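Hydrophilic protein, virA protein (Chromobacterium violaceum, PDB 3BO6) probably acts as a phosphothreonine lyase effector of the SpvC type, removing phosphate from phosphothreonine by beta-elimination rather than by hydrolysis. Local coordinates at residues 7-12 against 210-215; 86-91 against 131-136; 161-166 against 184-189. All blocks are in the same frame, centred on the assembly; numbering follows the deposited sequence. Where two conformers were deposited one is given.

How the interactions relate
All three contacts are buried, but interaction 1 lies farther out, its centre about 16 Å from the centre of the chain, against about 11 Å and 12 Å for interactions 2 and 3. It joins the two ends of the chain, helix 7-14 to helix 213-219, through apolar touches and one shared water. Interaction 2, where strands 82-86 and 134-137 run into loops, is rich in direct hydrogen bonds; interaction 3 gathers backbone N-H groups on one carboxylate beside the apolar packing of L166 on Y188. These two adjoin: the backbones of S87 and Y188 probably hydrogen-bond, and I86 packs on L166. Interaction 1 reaches interaction 3 where Y215 packs on W186, but does not touch interaction 2.

Interaction 1: residues 7-12 against 210-215; sequences ATNEDL and REEPFY
N9 sends its carboxamide across to P213 and the turn that precedes helix 213-219. With CG anti to the backbone N (chi1 -169°), the side chain reaches out from helix 7-14, and OD1 arrives beside the CD-CG bond of the proline ring, displaced to one side of the ring's mean plane and 3.2 Å from P213 CD. The two side chains cross at about a right angle. The same N9 OD1 accepts a hydrogen bond from a bridging water at 2.7 Å. That water also donates to E212 OE1, again at 2.7 Å, and accepts from F214 N, in the opening turn of the second helix, at 3.0 Å, linking the helix to the start of its partner by three bonds.

E212 occupies the N-cap position of helix 213-219, with P213 following as its first residue. A bend in the E212 chain (chi2 -77°) brings OE1 to the water, and the other oxygen, OE2, forms a salt bridge with R196. The water and L12 join the amino-terminal helix to the beginning of the carboxy-terminal one.

One turn on from N9, L12 supplies the apolar half of the contact. Its CB lies 3.8 Å from P213 CB, while CD1 extends alongside the backbone of F214, 3.7 Å from F214 N and 3.9 Å from F214 CB. The F214 ring itself leads away from L12 and meets Y147.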
# COMPACT_ATOMS: atom_id res chain seq x y z
N ALA A 7 -7.58 17.70 -6.42
CA ALA A 7 -8.76 17.45 -7.24
C ALA A 7 -9.31 16.05 -7.00
O ALA A 7 -10.51 15.83 -6.98
CB ALA A 7 -8.46 17.67 -8.72
N THR A 8 -8.40 15.09 -6.82
CA THR A 8 -8.79 13.71 -6.52
C THR A 8 -9.67 13.65 -5.27
O THR A 8 -10.72 13.00 -5.26
CB THR A 8 -7.56 12.84 -6.33
OG1 THR A 8 -6.75 12.88 -7.52
CG2 THR A 8 -7.97 11.40 -6.02
N ASN A 9 -9.23 14.33 -4.22
CA ASN A 9 -9.96 14.33 -2.96
C ASN A 9 -11.30 15.10 -3.08
O ASN A 9 -12.31 14.67 -2.53
CB ASN A 9 -9.08 14.90 -1.85
CG ASN A 9 -9.68 14.68 -0.48
OD1 ASN A 9 -10.14 13.59 -0.15
ND2 ASN A 9 -9.66 15.72 0.35
N GLU A 10 -11.29 16.23 -3.78
CA GLU A 10 -12.55 16.97 -3.96
C GLU A 10 -13.61 16.15 -4.69
O GLU A 10 -14.80 16.23 -4.37
CB GLU A 10 -12.28 18.30 -4.67
CG GLU A 10 -11.45 19.28 -3.85
CD GLU A 10 -12.05 19.51 -2.48
OE1 GLU A 10 -13.19 20.02 -2.41
OE2 GLU A 10 -11.39 19.20 -1.47
N ASP A 11 -13.18 15.35 -5.66
CA ASP A 11 -14.09 14.45 -6.36
C ASP A 11 -14.64 13.37 -5.43
O ASP A 11 -15.82 13.03 -5.48
CB ASP A 11 -13.40 13.83 -7.58
CG ASP A 11 -14.24 12.76 -8.22
OD1 ASP A 11 -15.25 13.11 -8.87
OD2 ASP A 11 -13.91 11.56 -8.07
N LEU A 12 -13.79 12.83 -4.55
CA LEU A 12 -14.26 11.86 -3.56
C LEU A 12 -15.33 12.47 -2.64
O LEU A 12 -16.27 11.79 -2.26
CB LEU A 12 -13.11 11.31 -2.71
CG LEU A 12 -12.11 10.39 -3.39
CD1 LEU A 12 -11.07 9.95 -2.34
CD2 LEU A 12 -12.80 9.18 -4.04
N ARG A 210 -8.36 9.97 9.82
CA ARG A 210 -9.59 9.15 9.88
C ARG A 210 -10.73 9.78 9.08
O ARG A 210 -11.65 9.09 8.65
CB ARG A 210 -10.04 8.93 11.33
CG ARG A 210 -9.19 7.97 12.15
CD ARG A 210 -9.86 7.69 13.50
NE ARG A 210 -9.74 8.84 14.40
CZ ARG A 210 -8.83 8.94 15.36
NH1 ARG A 210 -8.78 10.01 16.13
NH2 ARG A 210 -7.97 7.95 15.55
N GLU A 211 -10.64 11.09 8.88
CA GLU A 211 -11.62 11.82 8.07
C GLU A 211 -11.31 11.89 6.57
O GLU A 211 -12.12 12.38 5.80
CB GLU A 211 -11.88 13.22 8.65
CG GLU A 211 -12.46 13.15 10.07
CD GLU A 211 -12.78 14.51 10.67
OE1 GLU A 211 -12.63 15.54 9.99
OE2 GLU A 211 -13.20 14.51 11.84
N GLU A 212 -10.14 11.40 6.15
CA GLU A 212 -9.84 11.37 4.72
C GLU A 212 -10.88 10.55 3.98
O GLU A 212 -11.10 9.39 4.31
CB GLU A 212 -8.47 10.73 4.49
CG GLU A 212 -7.29 11.64 4.82
CD GLU A 212 -7.03 12.70 3.74
OE1 GLU A 212 -7.43 12.50 2.57
OE2 GLU A 212 -6.38 13.72 4.06
N PRO A 213 -11.50 11.12 2.95
CA PRO A 213 -12.51 10.35 2.21
C PRO A 213 -11.96 9.00 1.71
O PRO A 213 -12.64 8.00 1.85
CB PRO A 213 -12.88 11.31 1.07
CG PRO A 213 -12.76 12.68 1.72
CD PRO A 213 -11.51 12.55 2.60
N PHE A 214 -10.74 8.98 1.19
CA PHE A 214 -10.19 7.72 0.71
C PHE A 214 -10.12 6.68 1.83
O PHE A 214 -10.48 5.51 1.63
CB PHE A 214 -8.80 7.91 0.07
CG PHE A 214 -8.14 6.61 -0.36
CD1 PHE A 214 -8.40 6.07 -1.61
CD2 PHE A 214 -7.32 5.90 0.51
CE1 PHE A 214 -7.82 4.87 -2.01
CE2 PHE A 214 -6.75 4.71 0.12
CZ PHE A 214 -7.00 4.20 -1.14
N TYR A 215 -9.65 7.10 3.00
CA TYR A 215 -9.56 6.19 4.14
C TYR A 215 -10.94 5.68 4.54
O TYR A 215 -11.12 4.49 4.79
CB TYR A 215 -8.92 6.89 5.34
CG TYR A 215 -8.88 6.01 6.57
CD1 TYR A 215 -7.98 4.96 6.65
CD2 TYR A 215 -9.74 6.22 7.64
CE1 TYR A 215 -7.93 4.14 7.77
CE2 TYR A 215 -9.70 5.40 8.77
CZ TYR A 215 -8.77 4.37 8.82
OH TYR A 215 -8.71 3.54 9.92
O HOH W 1 -8.93 11.29 0.64

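Interaction 2: residues 86-91 against 131-136; sequences ISVQRE and GAQFTL
Q133 turns the end of its side chain onto the backbone of V88 and holds it with both halves of the carboxamide. Its chain bends at chi2 (100°), bringing OE1 to V88 N at 2.9 Å; this bond is nearly straight and uses a lone pair in the carbonyl plane. NE2 donates in turn to V88 O, also at 2.9 Å, with the oxygen near the plane of the Q133 amide but the donor raised above the V88 carbonyl plane. The two bonds fix the rotation of the carboxamide, and NE2 has a further acceptor in A129 O. V88 CG2 comes obliquely against the group, 3.6 Å from Q133 OE1.

At the end of strand 82-86, I86 pairs with F134 as an antiparallel hydrogen-bonded pair: I86 N donates to F134 O at 3.0 Å, and the return bond from F134 N is weak. Q133 and F134 both face I86, a classic beta bulge, with Q133 N adding a second weak bond to I86 O. The bulge lies where strand 134-137 begins, between two neighbouring strands of the seven-stranded antiparallel sheet.

I86 and F134 project from the same face and slant across one another, CB to CB 3.8 Å. Helices 93-104 and 149-168 pack on this isoleucine. Beyond the bulge, S87 presents OG, anti to its carbonyl carbon (chi1 -60°), to A132 N at 2.8 Å in a nearly straight bond.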
# COMPACT_ATOMS: atom_id res chain seq x y z
N ILE A 86 2.52 -1.80 5.57
CA ILE A 86 2.27 -3.12 6.14
C ILE A 86 3.31 -3.36 7.21
O ILE A 86 4.52 -3.21 6.96
CB ILE A 86 2.36 -4.23 5.08
CG1 ILE A 86 1.52 -3.88 3.85
CG2 ILE A 86 1.89 -5.57 5.69
CD1 ILE A 86 1.61 -4.92 2.72
N SER A 87 2.87 -3.71 8.42
CA SER A 87 3.77 -3.91 9.56
C SER A 87 3.77 -5.36 10.02
O SER A 87 2.73 -5.89 10.43
CB SER A 87 3.37 -3.01 10.74
OG SER A 87 3.41 -1.66 10.37
N VAL A 88 4.93 -6.00 9.92
CA VAL A 88 5.11 -7.33 10.50
C VAL A 88 6.23 -7.30 11.54
O VAL A 88 6.94 -6.28 11.69
CB VAL A 88 5.41 -8.39 9.42
CG1 VAL A 88 4.27 -8.48 8.41
CG2 VAL A 88 6.74 -8.10 8.72
N GLN A 89 6.37 -8.37 12.30
CA GLN A 89 7.47 -8.45 13.25
C GLN A 89 8.81 -8.28 12.51
O GLN A 89 9.01 -8.87 11.44
CB GLN A 89 7.40 -9.77 14.01
CG GLN A 89 8.04 -9.72 15.40
CD GLN A 89 9.53 -9.86 15.33
OE1 GLN A 89 10.05 -10.59 14.49
NE2 GLN A 89 10.24 -9.15 16.20
N ARG A 90 9.70 -7.48 13.08
CA ARG A 90 10.96 -7.10 12.44
C ARG A 90 11.75 -8.27 11.84
O ARG A 90 12.28 -8.16 10.74
CB ARG A 90 11.84 -6.33 13.42
CG ARG A 90 13.19 -5.86 12.86
CD ARG A 90 13.95 -4.96 13.86
NE ARG A 90 14.18 -5.63 15.14
CZ ARG A 90 14.46 -4.99 16.27
NH1 ARG A 90 14.54 -3.66 16.28
NH2 ARG A 90 14.66 -5.67 17.39
N GLU A 91 11.81 -9.39 12.55
CA GLU A 91 12.59 -10.54 12.08
C GLU A 91 11.88 -11.40 11.02
O GLU A 91 12.46 -12.37 10.50
CB GLU A 91 13.03 -11.40 13.28
CG GLU A 91 14.18 -10.80 14.10
CD GLU A 91 13.76 -9.66 15.02
OE1 GLU A 91 12.75 -9.79 15.72
OE2 GLU A 91 14.46 -8.62 15.05
N GLY A 131 8.22 -1.83 11.97
CA GLY A 131 6.95 -2.01 11.28
C GLY A 131 7.08 -1.30 9.95
O GLY A 131 8.19 -0.94 9.54
N ALA A 132 5.96 -1.09 9.28
CA ALA A 132 5.91 -0.37 8.01
C ALA A 132 7.04 -0.77 7.07
O ALA A 132 7.65 0.09 6.42
CB ALA A 132 5.93 1.14 8.25
N GLN A 133 7.30 -2.07 6.99
CA GLN A 133 8.37 -2.57 6.13
C GLN A 133 7.95 -2.68 4.67
O GLN A 133 8.79 -2.86 3.78
CB GLN A 133 8.90 -3.91 6.63
CG GLN A 133 9.39 -3.85 8.07
CD GLN A 133 8.38 -4.38 9.07
OE1 GLN A 133 7.19 -4.50 8.77
NE2 GLN A 133 8.85 -4.70 10.27
N PHE A 134 6.65 -2.58 4.40
CA PHE A 134 6.16 -2.46 3.03
C PHE A 134 5.41 -1.16 2.89
O PHE A 134 4.64 -0.79 3.78
CB PHE A 134 5.18 -3.60 2.67
CG PHE A 134 5.78 -4.99 2.78
CD1 PHE A 134 6.09 -5.72 1.64
CD2 PHE A 134 5.98 -5.56 4.02
CE1 PHE A 134 6.63 -7.01 1.75
CE2 PHE A 134 6.53 -6.83 4.13
CZ PHE A 134 6.84 -7.55 3.00
N THR A 135 5.63 -0.45 1.79
CA THR A 135 4.89 0.76 1.47
C THR A 135 4.22 0.56 0.11
O THR A 135 4.88 0.21 -0.85
CB THR A 135 5.84 1.96 1.42
OG1 THR A 135 6.47 2.11 2.70
CG2 THR A 135 5.06 3.23 1.07
N LEU A 136 2.90 0.76 0.06
CA LEU A 136 2.12 0.60 -1.16
C LEU A 136 1.59 1.96 -1.59
O LEU A 136 0.92 2.64 -0.79
CB LEU A 136 0.91 -0.31 -0.92
CG LEU A 136 1.11 -1.63 -0.16
CD1 LEU A 136 -0.23 -2.33 0.04
CD2 LEU A 136 2.06 -2.52 -0.93

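Interaction 3: residues 161-166 against 184-189; sequences CLESRL and ENWKYV
E163 OE2 is gripped by two successive backbone N-H groups, those of Y188 and V189, each 2.8 Å away. Y188 N meets it on the syn side, whereas V189 N arrives nearly in line with the C-O bond. The other oxygen, OE1, accepts from K187 N at 2.8 Å, also on the syn side. Three bonds to one carboxylate hold the group firmly, and this buried charge is probably stabilised by the converging amides. A bend at chi2 (-88°) turns the carboxylate from helix 149-168 toward the turn leading into strand 189-193, an outermost strand of the antiparallel sheet. The side chain thus ties helix 149-168 to the backbone just before and at the start of that strand.

Y188 lies against the same helix. L166 CB sits over the centre of one ring face in a CH-pi contact, 3.7 Å from the centroid of the Y188 ring, and L166 CD1 reaches Y188 CG at 3.7 Å. The carboxylate of E163 instead stands at the ring's edge, its plane turned 54° from that of the ring. At the far end Y188 OH bonds to L171 O. V189 CG2 lies 3.5 Å from E163 OE2.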
# COMPACT_ATOMS: atom_id res chain seq x y z
N CYS A 161 -7.21 -8.94 1.28
CA CYS A 161 -6.49 -10.13 0.88
C CYS A 161 -5.06 -10.18 1.44
O CYS A 161 -4.54 -11.25 1.79
CB CYS A 161 -6.44 -10.21 -0.62
SG CYS A 161 -6.36 -11.87 -1.15
N LEU A 162 -4.40 -9.03 1.52
CA LEU A 162 -3.07 -8.95 2.11
C LEU A 162 -3.18 -9.38 3.58
O LEU A 162 -2.37 -10.17 4.07
CB LEU A 162 -2.51 -7.52 2.00
CG LEU A 162 -2.23 -7.00 0.59
CD1 LEU A 162 -1.92 -5.50 0.65
CD2 LEU A 162 -1.08 -7.76 -0.11
N GLU A 163 -4.20 -8.87 4.26
CA GLU A 163 -4.44 -9.20 5.66
C GLU A 163 -4.68 -10.69 5.80
O GLU A 163 -4.12 -11.33 6.69
CB GLU A 163 -5.65 -8.42 6.21
CG GLU A 163 -5.40 -6.94 6.47
CD GLU A 163 -4.86 -6.66 7.85
OE1 GLU A 163 -5.23 -7.37 8.82
OE2 GLU A 163 -4.05 -5.71 7.99
N SER A 164 -5.54 -11.25 4.95
CA SER A 164 -5.84 -12.68 5.06
C SER A 164 -4.61 -13.55 4.79
O SER A 164 -4.38 -14.51 5.52
CB SER A 164 -7.05 -13.08 4.19
OG SER A 164 -6.78 -12.98 2.81
N ARG A 165 -3.81 -13.21 3.78
CA ARG A 165 -2.62 -13.99 3.48
C ARG A 165 -1.60 -13.91 4.62
O ARG A 165 -0.95 -14.90 4.93
CB ARG A 165 -1.95 -13.57 2.16
CG ARG A 165 -2.47 -14.27 0.86
CD ARG A 165 -2.37 -15.79 0.91
NE ARG A 165 -2.44 -16.39 -0.43
CZ ARG A 165 -2.88 -17.62 -0.69
NH1 ARG A 165 -3.37 -18.40 0.27
NH2 ARG A 165 -2.85 -18.07 -1.95
N LEU A 166 -1.46 -12.74 5.24
CA LEU A 166 -0.49 -12.60 6.33
C LEU A 166 -0.91 -13.45 7.51
O LEU A 166 -0.09 -14.18 8.06
CB LEU A 166 -0.30 -11.13 6.74
CG LEU A 166 0.47 -10.34 5.68
CD1 LEU A 166 0.24 -8.83 5.89
CD2 LEU A 166 1.98 -10.71 5.70
N GLU A 184 -9.83 -1.26 13.71
CA GLU A 184 -9.59 -2.44 14.53
C GLU A 184 -9.39 -3.72 13.71
O GLU A 184 -8.62 -4.60 14.12
CB GLU A 184 -10.74 -2.64 15.52
CG GLU A 184 -11.04 -1.43 16.38
CD GLU A 184 -12.48 -1.39 16.86
OE1 GLU A 184 -13.08 -2.48 17.04
OE2 GLU A 184 -13.02 -0.28 17.04
N ASN A 185 -10.04 -3.81 12.56
CA ASN A 185 -9.98 -5.03 11.76
C ASN A 185 -8.77 -5.16 10.83
O ASN A 185 -8.61 -6.18 10.16
CB ASN A 185 -11.27 -5.21 10.96
CG ASN A 185 -11.65 -3.97 10.19
OD1 ASN A 185 -12.00 -2.94 10.78
ND2 ASN A 185 -11.58 -4.05 8.87
N TRP A 186 -7.91 -4.15 10.78
CA TRP A 186 -6.62 -4.31 10.08
C TRP A 186 -5.54 -4.58 11.12
O TRP A 186 -5.24 -3.73 11.95
CB TRP A 186 -6.21 -3.09 9.24
CG TRP A 186 -7.14 -2.68 8.16
CD1 TRP A 186 -8.24 -3.34 7.71
CD2 TRP A 186 -7.03 -1.49 7.38
NE1 TRP A 186 -8.84 -2.62 6.69
CE2 TRP A 186 -8.12 -1.48 6.48
CE3 TRP A 186 -6.13 -0.42 7.36
CZ2 TRP A 186 -8.32 -0.44 5.56
CZ3 TRP A 186 -6.33 0.61 6.46
CH2 TRP A 186 -7.42 0.59 5.58
N LYS A 187 -4.96 -5.78 11.07
CA LYS A 187 -3.93 -6.17 12.03
C LYS A 187 -2.53 -5.82 11.54
O LYS A 187 -1.61 -5.79 12.34
CB LYS A 187 -3.99 -7.68 12.30
CG LYS A 187 -5.35 -8.18 12.79
CD LYS A 187 -5.87 -7.36 13.96
CE LYS A 187 -7.15 -7.97 14.55
NZ LYS A 187 -7.65 -7.16 15.70
N TYR A 188 -2.38 -5.61 10.24
CA TYR A 188 -1.04 -5.37 9.65
C TYR A 188 -0.96 -4.07 8.85
O TYR A 188 0.08 -3.42 8.81
CB TYR A 188 -0.66 -6.52 8.70
CG TYR A 188 -0.74 -7.89 9.30
CD1 TYR A 188 0.39 -8.49 9.87
CD2 TYR A 188 -1.92 -8.63 9.25
CE1 TYR A 188 0.33 -9.78 10.41
CE2 TYR A 188 -1.99 -9.92 9.79
CZ TYR A 188 -0.86 -10.47 10.36
OH TYR A 188 -0.93 -11.75 10.88
N VAL A 189 -2.06 -3.71 8.19
CA VAL A 189 -2.08 -2.56 7.30
C VAL A 189 -2.45 -1.27 8.03
O VAL A 189 -3.28 -1.27 8.96
CB VAL A 189 -3.07 -2.82 6.14
CG1 VAL A 189 -3.21 -1.58 5.26
CG2 VAL A 189 -2.61 -4.03 5.31